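Local coordinates for protein 2-oxoadipate dioxygenase/decarboxylase (Pseudomonas putida, PDB 6W1G) that catalyses the iron(II)-dependent, oxygen-consuming decarboxylation and hydroxylation of 2-oxoadipate to D-2-hydroxyglutarate in D-lysine catabolism, at residues 63-77 with 121-133. Sequence-based numbering, arbitrary orientation.
Sequences ERLDQERHGAIRVGT and LHVSPFRVFTSLL. With NI (nickel (II) ion), chain B.
Arg127 and Glu68 form the salt bridge joining the entries of two parallel strands: Arg127 NH1 meets Glu68 OE2 at 2.8 Å on the anti side, 29° out of the carboxylate plane, with OE2 at the guanidinium edge. Arg64 grips Glu68 side-on from above that plane, NH2 to OE2 at 3.0 Å and NE to OE1, which also pairs with Arg230. Arg64 NH2 and Arg127 NH1 come within 3.5 Å, but Glu68 and their shared partner Glu397 probably offset the charge. Pro125 CB rests over one face of the Arg64 guanidinium, and Pro125 CG packs on Glu68 CG at 3.5 Å.

Beyond this network, strands 69-75 and 127-133 exchange six backbone hydrogen bonds, beginning with Gly71 N to Arg127 O (2.9 Å). On the face opposite His70, Ile73 turns CG1 between its backbone N and carbonyl carbon (chi1 61°), 3.7 Å from Val128 CG1.

From inner strand 69-75, His70, its ND1 bonded to Glu296, binds nickel in the iron(II) site with His226, Glu294 and three waters; Arg74, paired with Asp215, binds 2-oxoadipate. With helix 78-90 and strands 94-100 and 108-114 between them, the pair completes a beta-alpha-beta-beta-beta unit, as in the vicinal oxygen chelate (glyoxalase) fold.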
ATOM      1  N   GLU A  63      14.043  -5.517   9.465  1.00 14.47           N
ATOM      2  CA  GLU A  63      13.355  -5.416  10.745  1.00 15.20           C
ATOM      3  C   GLU A  63      11.868  -5.122  10.621  1.00 14.99           C
ATOM      4  O   GLU A  63      11.128  -5.393  11.560  1.00 22.14           O
ATOM      5  CB  GLU A  63      14.053  -4.357  11.599  1.00 19.34           C
ATOM      6  CG  GLU A  63      15.542  -4.691  11.820  1.00 24.16           C
ATOM      7  CD  GLU A  63      16.293  -3.708  12.692  1.00 35.16           C
ATOM      8  OE1 GLU A  63      15.774  -2.606  12.958  1.00 41.42           O
ATOM      9  OE2 GLU A  63      17.420  -4.050  13.109  1.00 39.41           O
ATOM     10  N   ARG A  64      11.414  -4.580   9.510  1.00 12.02           N
ATOM     11  CA  ARG A  64       9.999  -4.221   9.333  1.00 12.02           C
ATOM     12  C   ARG A  64       9.231  -5.276   8.542  1.00 11.84           C
ATOM     13  O   ARG A  64       7.998  -5.268   8.526  1.00 12.55           O
ATOM     14  CB  ARG A  64       9.858  -2.838   8.658  1.00 12.81           C
ATOM     15  CG  ARG A  64       9.916  -2.884   7.164  1.00 12.08           C
ATOM     16  CD  ARG A  64       9.999  -1.489   6.485  1.00 12.12           C
ATOM     17  NE  ARG A  64       9.411  -1.544   5.177  1.00 11.08           N
ATOM     18  CZ  ARG A  64       9.168  -0.515   4.378  1.00 10.60           C
ATOM     19  NH1 ARG A  64       9.651   0.669   4.644  1.00 10.89           N
ATOM     20  NH2 ARG A  64       8.408  -0.677   3.312  1.00 11.55           N
ATOM     21  N   LEU A  65       9.943  -6.171   7.854  1.00 11.57           N
ATOM     22  CA  LEU A  65       9.323  -7.017   6.838  1.00 11.16           C
ATOM     23  C   LEU A  65       8.243  -7.932   7.407  1.00 11.95           C
ATOM     24  O   LEU A  65       7.190  -8.112   6.793  1.00 11.88           O
ATOM     25  CB  LEU A  65      10.423  -7.861   6.205  1.00 11.94           C
ATOM     26  CG  LEU A  65       9.952  -8.931   5.224  1.00 12.27           C
ATOM     27  CD1 LEU A  65       9.237  -8.354   4.039  1.00 13.29           C
ATOM     28  CD2 LEU A  65      11.151  -9.776   4.820  1.00 13.73           C
ATOM     29  N   ASP A  66       8.503  -8.574   8.545  1.00 12.25           N
ATOM     30  CA  ASP A  66       7.615  -9.624   9.005  1.00 13.25           C
ATOM     31  C   ASP A  66       6.219  -9.110   9.310  1.00 12.84           C
ATOM     32  O   ASP A  66       5.247  -9.840   9.118  1.00 15.24           O
ATOM     33  CB  ASP A  66       8.160 -10.303  10.243  1.00 17.39           C
ATOM     34  CG  ASP A  66       7.240 -11.392  10.734  1.00 26.42           C
ATOM     35  OD1 ASP A  66       6.996 -12.333   9.950  1.00 28.79           O
ATOM     36  OD2 ASP A  66       6.736 -11.285  11.865  1.00 31.27           O
ATOM     37  N   GLN A  67       6.088  -7.875   9.764  1.00 12.51           N
ATOM     38  CA  GLN A  67       4.786  -7.303  10.091  1.00 12.47           C
ATOM     39  C   GLN A  67       4.239  -6.376   9.019  1.00 11.29           C
ATOM     40  O   GLN A  67       3.177  -5.787   9.217  1.00 12.64           O
ATOM     41  CB  GLN A  67       4.836  -6.612  11.457  1.00 15.22           C
ATOM     42  CG  GLN A  67       5.142  -7.599  12.597  1.00 18.52           C
ATOM     43  CD  GLN A  67       4.004  -8.595  12.782  1.00 24.49           C
ATOM     44  OE1 GLN A  67       2.863  -8.200  13.000  1.00 26.43           O
ATOM     45  NE2 GLN A  67       4.302  -9.877  12.667  1.00 28.41           N
ATOM     46  N   GLU A  68       4.931  -6.221   7.918  1.00 10.77           N
ATOM     47  CA  GLU A  68       4.585  -5.234   6.909  1.00 10.65           C
ATOM     48  C   GLU A  68       3.298  -5.606   6.179  1.00 11.87           C
ATOM     49  O   GLU A  68       3.182  -6.695   5.608  1.00 13.04           O
ATOM     50  CB  GLU A  68       5.740  -5.067   5.928  1.00 10.92           C
ATOM     51  CG  GLU A  68       5.396  -4.132   4.786  1.00 11.16           C
ATOM     52  CD  GLU A  68       6.596  -3.532   4.077  1.00 11.35           C
ATOM     53  OE1 GLU A  68       7.772  -3.805   4.455  1.00 11.62           O
ATOM     54  OE2 GLU A  68       6.338  -2.775   3.091  1.00 12.99           O
ATOM     55  N   ARG A  69       2.333  -4.688   6.183  1.00 12.06           N
ATOM     56  CA  ARG A  69       1.043  -4.925   5.578  1.00 11.68           C
ATOM     57  C   ARG A  69       0.473  -3.636   5.017  1.00 11.20           C
ATOM     58  O   ARG A  69       0.890  -2.531   5.367  1.00 12.20           O
ATOM     59  CB  ARG A  69       0.013  -5.429   6.605  1.00 18.17           C
ATOM     60  CG  ARG A  69       0.269  -6.770   7.207  1.00 19.92           C
ATOM     61  CD  ARG A  69      -0.573  -7.000   8.438  1.00 19.79           C
ATOM     62  NE  ARG A  69      -0.085  -6.315   9.611  1.00 21.26           N
ATOM     63  CZ  ARG A  69       0.692  -6.862  10.528  1.00 16.48           C
ATOM     64  NH1 ARG A  69       1.107  -8.136  10.404  1.00 19.07           N
ATOM     65  NH2 ARG A  69       1.073  -6.057  11.523  1.00 18.93           N
ATOM     66  N   HIS A  70      -0.528  -3.798   4.145  1.00 11.07           N
ATOM     67  CA  HIS A  70      -1.436  -2.701   3.836  1.00 11.14           C
ATOM     68  C   HIS A  70      -2.876  -3.176   4.002  1.00 10.28           C
ATOM     69  O   HIS A  70      -3.172  -4.349   3.781  1.00 11.46           O
ATOM     70  CB  HIS A  70      -1.267  -2.011   2.464  1.00 12.27           C
ATOM     71  CG  HIS A  70      -1.813  -2.711   1.268  1.00 11.48           C
ATOM     72  ND1 HIS A  70      -1.025  -3.454   0.407  1.00 12.70           N
ATOM     73  CD2 HIS A  70      -3.061  -2.716   0.737  1.00 12.79           C
ATOM     74  CE1 HIS A  70      -1.781  -3.908  -0.580  1.00 12.54           C
ATOM     75  NE2 HIS A  70      -3.015  -3.486  -0.409  1.00 13.00           N
ATOM     76  N   GLY A  71      -3.762  -2.279   4.388  1.00 10.62           N
ATOM     77  CA  GLY A  71      -5.183  -2.532   4.329  1.00 11.38           C
ATOM     78  C   GLY A  71      -5.810  -1.721   3.226  1.00 10.39           C
ATOM     79  O   GLY A  71      -5.218  -0.765   2.723  1.00 10.86           O
ATOM     80  N   ALA A  72      -7.022  -2.113   2.844  1.00 11.04           N
ATOM     81  CA  ALA A  72      -7.809  -1.375   1.876  1.00 10.43           C
ATOM     82  C   ALA A  72      -9.238  -1.299   2.397  1.00 11.14           C
ATOM     83  O   ALA A  72      -9.790  -2.316   2.841  1.00 11.96           O
ATOM     84  CB  ALA A  72      -7.809  -2.103   0.525  1.00 12.39           C
ATOM     85  N   ILE A  73      -9.810  -0.099   2.344  1.00 10.30           N
ATOM     86  CA  ILE A  73     -11.152   0.194   2.791  1.00 10.75           C
ATOM     87  C   ILE A  73     -11.802   1.152   1.809  1.00 11.58           C
ATOM     88  O   ILE A  73     -11.141   1.825   1.005  1.00 12.48           O
ATOM     89  CB  ILE A  73     -11.154   0.844   4.187  1.00 11.84           C
ATOM     90  CG1 ILE A  73     -10.387   2.181   4.205  1.00 13.46           C
ATOM     91  CG2 ILE A  73     -10.626  -0.138   5.187  1.00 13.55           C
ATOM     92  CD1 ILE A  73     -10.503   3.002   5.481  1.00 14.63           C
ATOM     93  N   ARG A  74     -13.117   1.269   1.946  1.00 12.13           N
ATOM     94  CA  ARG A  74     -13.944   2.168   1.142  1.00 13.25           C
ATOM     95  C   ARG A  74     -14.875   2.922   2.064  1.00 12.62           C
ATOM     96  O   ARG A  74     -15.491   2.308   2.932  1.00 15.00           O
ATOM     97  CB  ARG A  74     -14.790   1.348   0.171  1.00 16.41           C
ATOM     98  CG  ARG A  74     -13.943   0.473  -0.732  1.00 17.58           C
ATOM     99  CD  ARG A  74     -14.763  -0.673  -1.312  1.00 23.23           C
ATOM    100  NE  ARG A  74     -14.033  -1.390  -2.339  1.00 27.58           N
ATOM    101  CZ  ARG A  74     -14.438  -2.529  -2.876  1.00 27.18           C
ATOM    102  NH1 ARG A  74     -15.575  -3.076  -2.470  1.00 28.89           N
ATOM    103  NH2 ARG A  74     -13.707  -3.111  -3.805  1.00 31.07           N
ATOM    104  N   VAL A  75     -14.971   4.236   1.879  1.00 13.12           N
ATOM    105  CA  VAL A  75     -15.902   5.062   2.624  1.00 14.00           C
ATOM    106  C   VAL A  75     -16.884   5.682   1.640  1.00 14.86           C
ATOM    107  O   VAL A  75     -16.676   5.680   0.416  1.00 14.29           O
ATOM    108  CB  VAL A  75     -15.208   6.132   3.495  1.00 14.49           C
ATOM    109  CG1 VAL A  75     -14.404   5.477   4.557  1.00 16.00           C
ATOM    110  CG2 VAL A  75     -14.357   7.072   2.655  1.00 15.95           C
ATOM    111  N   GLY A  76     -17.978   6.218   2.175  1.00 16.11           N
ATOM    112  CA  GLY A  76     -19.079   6.634   1.354  1.00 16.33           C
ATOM    113  C   GLY A  76     -19.347   8.114   1.265  1.00 16.83           C
ATOM    114  O   GLY A  76     -20.126   8.522   0.409  1.00 19.79           O
ATOM    115  N   THR A  77     -18.788   8.920   2.160  1.00 16.56           N
ATOM    116  CA  THR A  77     -19.090  10.341   2.177  1.00 18.16           C
ATOM    117  C   THR A  77     -17.827  11.145   2.435  1.00 15.26           C
ATOM    118  O   THR A  77     -16.839  10.649   2.997  1.00 15.13           O
ATOM    119  CB  THR A  77     -20.100  10.735   3.280  1.00 18.11           C
ATOM    120  OG1 THR A  77     -19.433  10.680   4.547  1.00 17.68           O
ATOM    121  CG2 THR A  77     -21.347   9.875   3.257  1.00 20.11           C
ATOM    122  N   LEU A 121       8.754   4.794   8.686  1.00 10.78           N
ATOM    123  CA  LEU A 121       8.394   3.604   7.931  1.00 10.47           C
ATOM    124  C   LEU A 121       9.091   2.386   8.501  1.00 11.34           C
ATOM    125  O   LEU A 121       8.552   1.277   8.459  1.00 11.72           O
ATOM    126  CB  LEU A 121       8.733   3.830   6.466  1.00 11.03           C
ATOM    127  CG  LEU A 121       7.878   4.870   5.784  1.00 12.19           C
ATOM    128  CD1 LEU A 121       8.488   5.447   4.528  1.00 12.93           C
ATOM    129  CD2 LEU A 121       6.518   4.272   5.454  1.00 13.30           C
ATOM    130  N   HIS A 122      10.298   2.571   9.008  1.00 11.41           N
ATOM    131  CA  HIS A 122      11.032   1.478   9.609  1.00 12.20           C
ATOM    132  C   HIS A 122      10.317   0.933  10.812  1.00 12.51           C
ATOM    133  O   HIS A 122      10.285  -0.278  11.032  1.00 14.44           O
ATOM    134  CB  HIS A 122      12.417   1.987   9.957  1.00 13.01           C
ATOM    135  CG  HIS A 122      13.290   0.980  10.602  1.00 14.65           C
ATOM    136  ND1 HIS A 122      13.957   0.017   9.881  1.00 17.19           N
ATOM    137  CD2 HIS A 122      13.560   0.749  11.906  1.00 19.24           C
ATOM    138  CE1 HIS A 122      14.660  -0.725  10.708  1.00 20.12           C
ATOM    139  NE2 HIS A 122      14.406  -0.342  11.941  1.00 20.79           N
ATOM    140  N   VAL A 123       9.799   1.819  11.658  1.00 11.48           N
ATOM    141  CA  VAL A 123       9.039   1.394  12.835  1.00 12.63           C
ATOM    142  C   VAL A 123       7.737   0.699  12.409  1.00 11.79           C
ATOM    143  O   VAL A 123       7.377  -0.353  12.960  1.00 12.59           O
ATOM    144  CB  VAL A 123       8.773   2.564  13.780  1.00 13.52           C
ATOM    145  CG1 VAL A 123       7.875   2.108  14.963  1.00 14.48           C
ATOM    146  CG2 VAL A 123      10.086   3.137  14.266  1.00 14.89           C
ATOM    147  N   SER A 124       7.045   1.241  11.424  1.00 11.03           N
ATOM    148  CA  SER A 124       5.888   0.572  10.840  1.00  9.89           C
ATOM    149  C   SER A 124       5.590   1.130   9.472  1.00 10.20           C
ATOM    150  O   SER A 124       5.273   2.336   9.360  1.00 10.77           O
ATOM    151  CB  SER A 124       4.628   0.712  11.682  1.00 11.60           C
ATOM    152  OG  SER A 124       3.528   0.114  10.988  1.00 12.25           O
ATOM    153  N   PRO A 125       5.578   0.295   8.427  1.00  9.48           N
ATOM    154  CA  PRO A 125       5.243   0.775   7.095  1.00  9.68           C
ATOM    155  C   PRO A 125       3.776   0.558   6.744  1.00  9.58           C
ATOM    156  O   PRO A 125       3.393   0.599   5.566  1.00 10.52           O
ATOM    157  CB  PRO A 125       6.123  -0.085   6.193  1.00 10.84           C
ATOM    158  CG  PRO A 125       6.097  -1.393   6.894  1.00 11.73           C
ATOM    159  CD  PRO A 125       6.165  -1.067   8.383  1.00 11.19           C
ATOM    160  N   PHE A 126       2.933   0.362   7.751  1.00  9.74           N
ATOM    161  CA  PHE A 126       1.507   0.138   7.496  1.00 10.23           C
ATOM    162  C   PHE A 126       0.915   1.260   6.676  1.00 10.25           C
ATOM    163  O   PHE A 126       1.132   2.443   6.971  1.00 10.88           O
ATOM    164  CB  PHE A 126       0.778   0.008   8.829  1.00 10.29           C
ATOM    165  CG  PHE A 126      -0.647  -0.359   8.726  1.00 10.85           C
ATOM    166  CD1 PHE A 126      -1.026  -1.560   8.148  1.00 12.43           C
ATOM    167  CD2 PHE A 126      -1.628   0.467   9.247  1.00 12.03           C
ATOM    168  CE1 PHE A 126      -2.372  -1.926   8.085  1.00 14.69           C
ATOM    169  CE2 PHE A 126      -2.954   0.101   9.216  1.00 15.06           C
ATOM    170  CZ  PHE A 126      -3.326  -1.101   8.628  1.00 16.48           C
ATOM    171  N   ARG A 127       0.102   0.889   5.702  1.00 10.04           N
ATOM    172  CA  ARG A 127      -0.638   1.854   4.878  1.00 10.19           C
ATOM    173  C   ARG A 127      -2.079   1.398   4.784  1.00 10.06           C
ATOM    174  O   ARG A 127      -2.346   0.205   4.856  1.00 10.52           O
ATOM    175  CB  ARG A 127      -0.192   1.998   3.406  1.00 13.72           C
ATOM    176  CG  ARG A 127       1.243   1.929   3.102  1.00 13.61           C
ATOM    177  CD  ARG A 127       1.607   0.554   2.590  1.00 14.86           C
ATOM    178  NE  ARG A 127       2.989   0.525   2.313  1.00 11.07           N
ATOM    179  CZ  ARG A 127       3.782  -0.542   2.491  1.00 10.86           C
ATOM    180  NH1 ARG A 127       5.057  -0.488   2.257  1.00 12.95           N
ATOM    181  NH2 ARG A 127       3.269  -1.701   2.914  1.00 14.33           N
ATOM    182  N   VAL A 128      -2.990   2.365   4.607  1.00 10.09           N
ATOM    183  CA  VAL A 128      -4.379   2.049   4.353  1.00  9.95           C
ATOM    184  C   VAL A 128      -4.810   2.753   3.077  1.00 10.64           C
ATOM    185  O   VAL A 128      -4.933   3.993   3.049  1.00 10.82           O
ATOM    186  CB  VAL A 128      -5.326   2.342   5.497  1.00 10.69           C
ATOM    187  CG1 VAL A 128      -6.770   1.982   5.070  1.00 11.99           C
ATOM    188  CG2 VAL A 128      -4.927   1.561   6.724  1.00 11.73           C
ATOM    189  N   PHE A 129      -5.015   1.969   2.015  1.00 10.01           N
ATOM    190  CA  PHE A 129      -5.546   2.459   0.748  1.00  9.58           C
ATOM    191  C   PHE A 129      -7.032   2.712   0.945  1.00  9.97           C
ATOM    192  O   PHE A 129      -7.763   1.797   1.340  1.00 11.14           O
ATOM    193  CB  PHE A 129      -5.330   1.400  -0.325  1.00 11.18           C
ATOM    194  CG  PHE A 129      -5.630   1.859  -1.719  1.00 11.16           C
ATOM    195  CD1 PHE A 129      -6.881   1.696  -2.289  1.00 14.03           C
ATOM    196  CD2 PHE A 129      -4.660   2.498  -2.464  1.00 13.47           C
ATOM    197  CE1 PHE A 129      -7.118   2.126  -3.575  1.00 15.51           C
ATOM    198  CE2 PHE A 129      -4.916   2.925  -3.760  1.00 14.67           C
ATOM    199  CZ  PHE A 129      -6.133   2.742  -4.300  1.00 15.07           C
ATOM    200  N   THR A 130      -7.454   3.961   0.786  1.00  9.99           N
ATOM    201  CA  THR A 130      -8.775   4.423   1.176  1.00 10.43           C
ATOM    202  C   THR A 130      -9.480   4.996  -0.041  1.00 10.48           C
ATOM    203  O   THR A 130      -9.047   6.004  -0.615  1.00 11.93           O
ATOM    204  CB  THR A 130      -8.652   5.463   2.263  1.00 10.72           C
ATOM    205  OG1 THR A 130      -7.955   4.905   3.374  1.00 11.14           O
ATOM    206  CG2 THR A 130     -10.013   5.950   2.746  1.00 11.77           C
ATOM    207  N   SER A 131     -10.602   4.373  -0.414  1.00 12.07           N
ATOM    208  CA  SER A 131     -11.388   4.829  -1.557  1.00 13.01           C
ATOM    209  C   SER A 131     -12.632   5.548  -1.086  1.00 13.47           C
ATOM    210  O   SER A 131     -13.248   5.148  -0.095  1.00 17.50           O
ATOM    211  CB  SER A 131     -11.789   3.633  -2.413  1.00 16.53           C
ATOM    212  OG  SER A 131     -10.680   2.910  -2.902  1.00 16.98           O
ATOM    213  N   LEU A 132     -12.984   6.592  -1.820  1.00 13.94           N
ATOM    214  CA  LEU A 132     -14.236   7.286  -1.616  1.00 14.21           C
ATOM    215  C   LEU A 132     -15.152   7.000  -2.802  1.00 16.90           C
ATOM    216  O   LEU A 132     -14.793   7.252  -3.957  1.00 16.70           O
ATOM    217  CB  LEU A 132     -13.959   8.783  -1.501  1.00 15.52           C
ATOM    218  CG  LEU A 132     -15.206   9.639  -1.489  1.00 16.61           C
ATOM    219  CD1 LEU A 132     -16.146   9.385  -0.316  1.00 18.27           C
ATOM    220  CD2 LEU A 132     -14.810  11.121  -1.502  1.00 19.83           C
ATOM    221  N   LEU A 133     -16.324   6.441  -2.500  1.00 16.51           N
ATOM    222  CA  LEU A 133     -17.346   6.183  -3.498  1.00 17.70           C
ATOM    223  C   LEU A 133     -17.857   7.500  -4.072  1.00 19.75           C
ATOM    224  O   LEU A 133     -18.088   8.464  -3.341  1.00 21.75           O
ATOM    225  CB  LEU A 133     -18.494   5.442  -2.817  1.00 21.59           C
ATOM    226  CG  LEU A 133     -19.639   4.939  -3.695  1.00 23.43           C
ATOM    227  CD1 LEU A 133     -19.188   3.768  -4.530  1.00 29.30           C
ATOM    228  CD2 LEU A 133     -20.830   4.559  -2.797  1.00 23.88           C
TER
HETATM  229 NI    NI B 500      -4.359  -3.800  -1.996  0.86 13.70          NI
HETATM  230  O   HOH W   1      10.213  -2.428  12.665  1.00 25.66           O
HETATM  231  O   HOH W   2     -11.708   0.573  -3.796  1.00 40.74           O
HETATM  232  O   HOH W   3      -5.256  -1.843  -2.062  1.00 17.90           O
HETATM  233  O   HOH W   4      -3.080  -2.817  -3.246  1.00 21.27           O
HETATM  234  O   HOH W   5      -5.311  -3.780  -4.069  1.00 23.51           O